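PDB 4IX3: MsStt7d protein from Micromonas, which probably transfers phosphate from ATP to protein substrates, being the catalytic kinase domain of a homologue of the state transition kinase Stt7. Local coordinates for residues C81-G86 with M110-G115; G115-E120 with N173-E178. One frame throughout, in Å; residues are numbered along the deposited sequence.

Contact 1 of 2, residues C81-G86 with M110-G115; sequences CARFMG and MWANEG
Glu114 reaches back to the backbone of Arg83: its OE2 accepts from Arg83 N at 2.9 Å, and the N-H...O angle of 170° makes this a nearly straight bond, received on the anti side of the carboxylate. A bend about the CB-CG bond folds the acid toward the 81-86 backbone and rests Glu114 CG 3.7 Å from Ala82 CB. The same OE2 also takes a hydrogen bond from a water, which in turn accepts from Arg83 NE in the plane of the guanidinium, so the two opposite charges meet through water. The other oxygen, OE1, forms a salt bridge with Lys185. Over one face of the Arg83 guanidinium lies Ala112 CB, 3.7 Å from Arg83 NH2. Further along, Ala112 N donates to Arg83 O and Met85 N to Met110 O, joining strands 84-90 and 106-112 in the antiparallel sheet of the kinase N-lobe; two residues, Met85 and Gly86, stand opposite the single Met110, which makes a classic bulge. Strand 106-112 leads here into the hinge, and Ala112 and Glu114 are residues seen to bind ADP in this protein. Phe84 and Trp111 form a non-hydrogen-bonded pair with side chains on one side of the sheet. Phe84 CD1 lies over a face of the indole, 3.6 Å from Trp111 NE1, yet the ring planes stand at 51°, an oblique meeting. Trp111 NE1 is hydrogen-bonded to Asn70 OD1 of helix 59-76, which is likely to restrain the indole's rotation. Away from these rings, Met85 CB meets Met110 CE at 3.8 Å. With Met85 CG anti to its carbonyl carbon (chi1 -63°) and the chain extended about CB-CG, SD reaches along 110-112 to lie 3.5 Å from Ala112 N; the bend at CG-SD sets CE beside Met110 CE.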
loop_
_atom_site.group_PDB
_atom_site.type_symbol
_atom_site.label_atom_id
_atom_site.label_comp_id
_atom_site.label_asym_id
_atom_site.label_seq_id
_atom_site.Cartn_x
_atom_site.Cartn_y
_atom_site.Cartn_z
ATOM N N CYS B 81 0.905 14.855 -17.824
ATOM C CA CYS B 81 1.167 14.458 -16.442
ATOM C C CYS B 81 2.195 15.366 -15.793
ATOM O O CYS B 81 2.887 16.126 -16.519
ATOM C CB CYS B 81 1.685 13.029 -16.464
ATOM S SG CYS B 81 0.578 11.790 -17.142
ATOM N N ALA B 82 2.372 15.310 -14.477
ATOM C CA ALA B 82 3.440 16.049 -13.829
ATOM C C ALA B 82 4.785 15.803 -14.531
ATOM O O ALA B 82 5.140 14.654 -14.899
ATOM C CB ALA B 82 3.579 15.640 -12.381
ATOM N N ARG B 83 5.543 16.900 -14.715
ATOM C CA ARG B 83 6.786 16.806 -15.481
ATOM C C ARG B 83 7.803 15.899 -14.771
ATOM O O ARG B 83 8.102 16.092 -13.597
ATOM C CB ARG B 83 7.368 18.212 -15.630
ATOM C CG ARG B 83 8.746 18.244 -16.316
ATOM C CD ARG B 83 9.155 19.674 -16.730
ATOM N NE ARG B 83 9.071 20.651 -15.633
ATOM C CZ ARG B 83 10.086 21.003 -14.838
ATOM N NH1 ARG B 83 11.292 20.463 -15.018
ATOM N NH2 ARG B 83 9.882 21.955 -13.918
ATOM N N PHE B 84 8.306 14.935 -15.530
ATOM C CA PHE B 84 9.209 13.916 -14.997
ATOM C C PHE B 84 10.638 14.426 -15.108
ATOM O O PHE B 84 11.139 14.715 -16.211
ATOM C CB PHE B 84 9.039 12.623 -15.778
ATOM C CG PHE B 84 9.933 11.494 -15.329
ATOM C CD1 PHE B 84 9.952 11.095 -13.984
ATOM C CD2 PHE B 84 10.723 10.811 -16.250
ATOM C CE1 PHE B 84 10.779 10.029 -13.580
ATOM C CE2 PHE B 84 11.468 9.703 -15.853
ATOM C CZ PHE B 84 11.516 9.340 -14.518
ATOM N N MET B 85 11.366 14.414 -13.998
ATOM C CA MET B 85 12.732 14.963 -13.968
ATOM C C MET B 85 13.784 13.875 -13.863
ATOM O O MET B 85 14.972 14.196 -13.961
ATOM C CB MET B 85 12.854 15.928 -12.784
ATOM C CG MET B 85 11.920 17.132 -12.941
ATOM S SD MET B 85 11.917 18.284 -11.541
ATOM C CE MET B 85 13.468 19.170 -11.736
ATOM N N GLY B 86 13.407 12.600 -13.869
ATOM C CA GLY B 86 14.369 11.500 -13.907
ATOM C C GLY B 86 14.466 10.725 -12.615
ATOM O O GLY B 86 13.526 10.700 -11.818
ATOM N N MET B 110 11.803 11.507 -9.490
ATOM C CA MET B 110 11.571 12.907 -9.187
ATOM C C MET B 110 10.715 13.564 -10.276
ATOM O O MET B 110 10.912 13.300 -11.468
ATOM C CB MET B 110 12.914 13.643 -9.054
ATOM C CG MET B 110 12.786 15.068 -8.514
ATOM S SD MET B 110 14.372 15.798 -8.049
ATOM C CE MET B 110 15.021 16.220 -9.668
ATOM N N TRP B 111 9.775 14.375 -9.801
ATOM C CA TRP B 111 8.932 15.196 -10.679
ATOM C C TRP B 111 8.944 16.632 -10.221
ATOM O O TRP B 111 9.149 16.923 -9.032
ATOM C CB TRP B 111 7.477 14.718 -10.664
ATOM C CG TRP B 111 7.292 13.314 -11.130
ATOM C CD1 TRP B 111 6.895 12.846 -12.348
ATOM C CD2 TRP B 111 7.425 12.130 -10.282
ATOM N NE1 TRP B 111 6.759 11.470 -12.322
ATOM C CE2 TRP B 111 7.112 10.991 -11.100
ATOM C CE3 TRP B 111 7.772 11.931 -8.935
ATOM C CZ2 TRP B 111 7.062 9.707 -10.565
ATOM C CZ3 TRP B 111 7.682 10.651 -8.412
ATOM C CH2 TRP B 111 7.345 9.569 -9.216
ATOM N N ALA B 112 8.542 17.554 -11.124
ATOM C CA ALA B 112 8.211 18.886 -10.661
ATOM C C ALA B 112 6.977 18.805 -9.753
ATOM O O ALA B 112 6.063 18.002 -10.011
ATOM C CB ALA B 112 7.826 19.764 -11.836
ATOM N N ASN B 113 6.943 19.662 -8.734
ATOM C CA ASN B 113 5.743 19.867 -7.934
ATOM C C ASN B 113 4.837 20.806 -8.748
ATOM O O ASN B 113 5.127 22.008 -8.875
ATOM C CB ASN B 113 6.102 20.469 -6.572
ATOM C CG ASN B 113 4.898 20.610 -5.677
ATOM O OD1 ASN B 113 3.769 20.646 -6.172
ATOM N ND2 ASN B 113 5.104 20.676 -4.371
ATOM N N GLU B 114 3.769 20.258 -9.330
ATOM C CA GLU B 114 2.895 21.016 -10.225
ATOM C C GLU B 114 1.909 21.886 -9.433
ATOM O O GLU B 114 1.198 22.708 -10.033
ATOM C CB GLU B 114 2.143 20.061 -11.137
ATOM C CG GLU B 114 3.088 19.275 -12.037
ATOM C CD GLU B 114 3.699 20.088 -13.164
ATOM O OE1 GLU B 114 3.172 21.179 -13.501
ATOM O OE2 GLU B 114 4.542 19.503 -13.861
ATOM N N GLY B 115 1.830 21.726 -8.120
ATOM C CA GLY B 115 0.932 22.499 -7.302
ATOM C C GLY B 115 0.637 21.812 -5.987
ATOM O O GLY B 115 0.629 20.595 -5.879
HETATM O O HOH W 1 6.218 21.393 -14.975
#

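Contact 2 of 2, residues G115-E120 with N173-E178; sequences GENTVE and NLIAAE
Asn117 grips Ala176 with both ends of its amide. OD1 accepts from Ala176 N at 3.0 Å, in the carbonyl plane and on a lone pair, while ND2 donates to Ala176 O at 3.0 Å with an N-H...O angle of 171°. A chi1 of 69°, which sets CG between the backbone N and the carbonyl carbon, turns the amide to this backbone, and Ile175 CG2 packs 3.6 Å from Asn117 OD1. Replacing Asn117 with an alanine would probably leave Ala176 N and O without these side-chain partners and open a gap beside Ile175 CG2. Next along, Val119 N donates to Leu174 O at 2.9 Å from above the carbonyl plane, and Val119 CG2 lies alongside Leu174 CB at 3.6 Å. These bonds join the hinge exit and the start of helix 119-125 to strand 174-177, which follows the catalytic loop of the kinase fold; Asn173 is a magnesium ligand in another structure of this protein, whereas here Asp168 and Asp188 hold the magnesium ion. Thr118 is the helix N-cap, its OG1 accepting from Ala121 N. Beside strand 174-177 in a two-stranded sheet, strand 183-186 makes a backbone hydrogen bond between Lys185 and Ile175 and brings Leu184 against Val119 and Ala176.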
loop_
_atom_site.group_PDB
_atom_site.type_symbol
_atom_site.label_atom_id
_atom_site.label_comp_id
_atom_site.label_asym_id
_atom_site.label_seq_id
_atom_site.Cartn_x
_atom_site.Cartn_y
_atom_site.Cartn_z
ATOM N N GLY B 115 1.830 21.726 -8.120
ATOM C CA GLY B 115 0.932 22.499 -7.302
ATOM C C GLY B 115 0.637 21.812 -5.987
ATOM O O GLY B 115 0.629 20.595 -5.879
ATOM N N GLU B 116 0.345 22.650 -4.997
ATOM C CA GLU B 116 0.082 22.197 -3.658
ATOM C C GLU B 116 -1.255 21.507 -3.410
ATOM O O GLU B 116 -1.378 20.775 -2.410
ATOM C CB GLU B 116 0.331 23.311 -2.653
ATOM C CG GLU B 116 1.803 23.386 -2.279
ATOM C CD GLU B 116 2.421 22.042 -1.920
ATOM O OE1 GLU B 116 3.615 21.859 -2.178
ATOM O OE2 GLU B 116 1.740 21.143 -1.385
ATOM N N ASN B 117 -2.120 21.597 -4.413
ATOM C CA ASN B 117 -3.560 21.361 -4.463
ATOM C C ASN B 117 -3.789 20.048 -5.162
ATOM O O ASN B 117 -2.945 19.655 -5.963
ATOM C CB ASN B 117 -4.269 22.456 -5.348
ATOM C CG ASN B 117 -3.957 22.362 -6.875
ATOM O OD1 ASN B 117 -4.543 21.534 -7.614
ATOM N ND2 ASN B 117 -3.130 23.282 -7.378
ATOM N N THR B 118 -4.773 19.223 -4.797
ATOM C CA THR B 118 -5.298 18.252 -5.775
ATOM C C THR B 118 -6.724 18.678 -6.129
ATOM O O THR B 118 -7.332 19.411 -5.359
ATOM C CB THR B 118 -5.364 16.811 -5.195
ATOM O OG1 THR B 118 -6.390 16.762 -4.182
ATOM C CG2 THR B 118 -4.030 16.394 -4.581
ATOM N N VAL B 119 -7.261 18.175 -7.224
ATOM C CA VAL B 119 -8.665 18.469 -7.551
ATOM C C VAL B 119 -9.611 17.908 -6.482
ATOM O O VAL B 119 -10.645 18.516 -6.206
ATOM C CB VAL B 119 -8.959 17.986 -8.975
ATOM C CG1 VAL B 119 -10.472 18.028 -9.233
ATOM C CG2 VAL B 119 -8.172 18.877 -9.967
ATOM N N GLU B 120 -9.233 16.805 -5.854
ATOM C CA GLU B 120 -10.063 16.279 -4.761
ATOM C C GLU B 120 -10.173 17.315 -3.654
ATOM O O GLU B 120 -11.283 17.612 -3.166
ATOM C CB GLU B 120 -9.511 14.945 -4.223
ATOM C CG GLU B 120 -10.336 14.386 -3.060
ATOM C CD GLU B 120 -9.625 13.175 -2.470
ATOM O OE1 GLU B 120 -8.714 13.381 -1.638
ATOM O OE2 GLU B 120 -9.921 12.024 -2.861
ATOM N N ASN B 173 -5.756 12.382 -8.166
ATOM C CA ASN B 173 -4.621 12.269 -9.087
ATOM C C ASN B 173 -4.646 13.362 -10.179
ATOM O O ASN B 173 -3.976 13.201 -11.205
ATOM C CB ASN B 173 -4.513 10.873 -9.698
ATOM C CG ASN B 173 -3.835 9.894 -8.761
ATOM O OD1 ASN B 173 -3.144 10.313 -7.829
ATOM N ND2 ASN B 173 -4.037 8.617 -9.012
ATOM N N LEU B 174 -5.302 14.480 -9.869
ATOM C CA LEU B 174 -5.253 15.642 -10.763
ATOM C C LEU B 174 -4.781 16.837 -9.957
ATOM O O LEU B 174 -5.174 17.022 -8.806
ATOM C CB LEU B 174 -6.660 15.882 -11.362
ATOM C CG LEU B 174 -7.077 14.822 -12.398
ATOM C CD1 LEU B 174 -8.606 14.814 -12.602
ATOM C CD2 LEU B 174 -6.352 15.059 -13.728
ATOM N N ILE B 175 -3.989 17.706 -10.619
ATOM C CA ILE B 175 -3.526 18.957 -10.054
ATOM C C ILE B 175 -3.883 20.059 -11.058
ATOM O O ILE B 175 -3.585 19.900 -12.257
ATOM C CB ILE B 175 -1.988 18.971 -9.797
ATOM C CG1 ILE B 175 -1.593 17.847 -8.845
ATOM C CG2 ILE B 175 -1.554 20.327 -9.295
ATOM C CD1 ILE B 175 -0.099 17.747 -8.667
ATOM N N ALA B 176 -4.398 21.176 -10.550
ATOM C CA ALA B 176 -4.590 22.351 -11.418
ATOM C C ALA B 176 -3.240 23.104 -11.386
ATOM O O ALA B 176 -2.859 23.620 -10.349
ATOM C CB ALA B 176 -5.722 23.202 -10.863
ATOM N N ALA B 177 -2.485 23.026 -12.483
ATOM C CA ALA B 177 -1.078 23.455 -12.500
ATOM C C ALA B 177 -0.986 24.984 -12.648
ATOM O O ALA B 177 -1.091 25.506 -13.761
ATOM C CB ALA B 177 -0.385 22.752 -13.659
ATOM N N GLU B 178 -0.829 25.682 -11.530
ATOM C CA GLU B 178 -0.773 27.150 -11.479
ATOM C C GLU B 178 0.222 27.728 -12.482
ATOM O O GLU B 178 -0.069 28.742 -13.147
ATOM C CB GLU B 178 -0.331 27.537 -10.057
ATOM C CG GLU B 178 0.908 26.706 -9.652
ATOM C CD GLU B 178 1.325 26.571 -8.173
ATOM O OE1 GLU B 178 2.490 26.130 -7.975
ATOM O OE2 GLU B 178 0.546 26.796 -7.210
#

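From the N terminus, residues 81-86 lead into strand 84-90, and contact 1 closes the first loop, with 23 residues between 81-86 and 110-115, as strand 106-112 returns beside strand 84-90. The chain then continues through Gly115, which belongs to both contacts, into helix 119-125. Contact 2 closes a second, longer loop of 52 mainly helical residues with the arrival of strand 174-177. The loops therefore follow in series, neither nested nor crossed. Contact 1 ties two strands of the N-lobe sheet, contact 2 ties the hinge exit to the C-lobe hairpin, and their centres lie 12 Å apart. Direct packing joins them: Glu114 O lies 3.7 Å from Ile175 CG2.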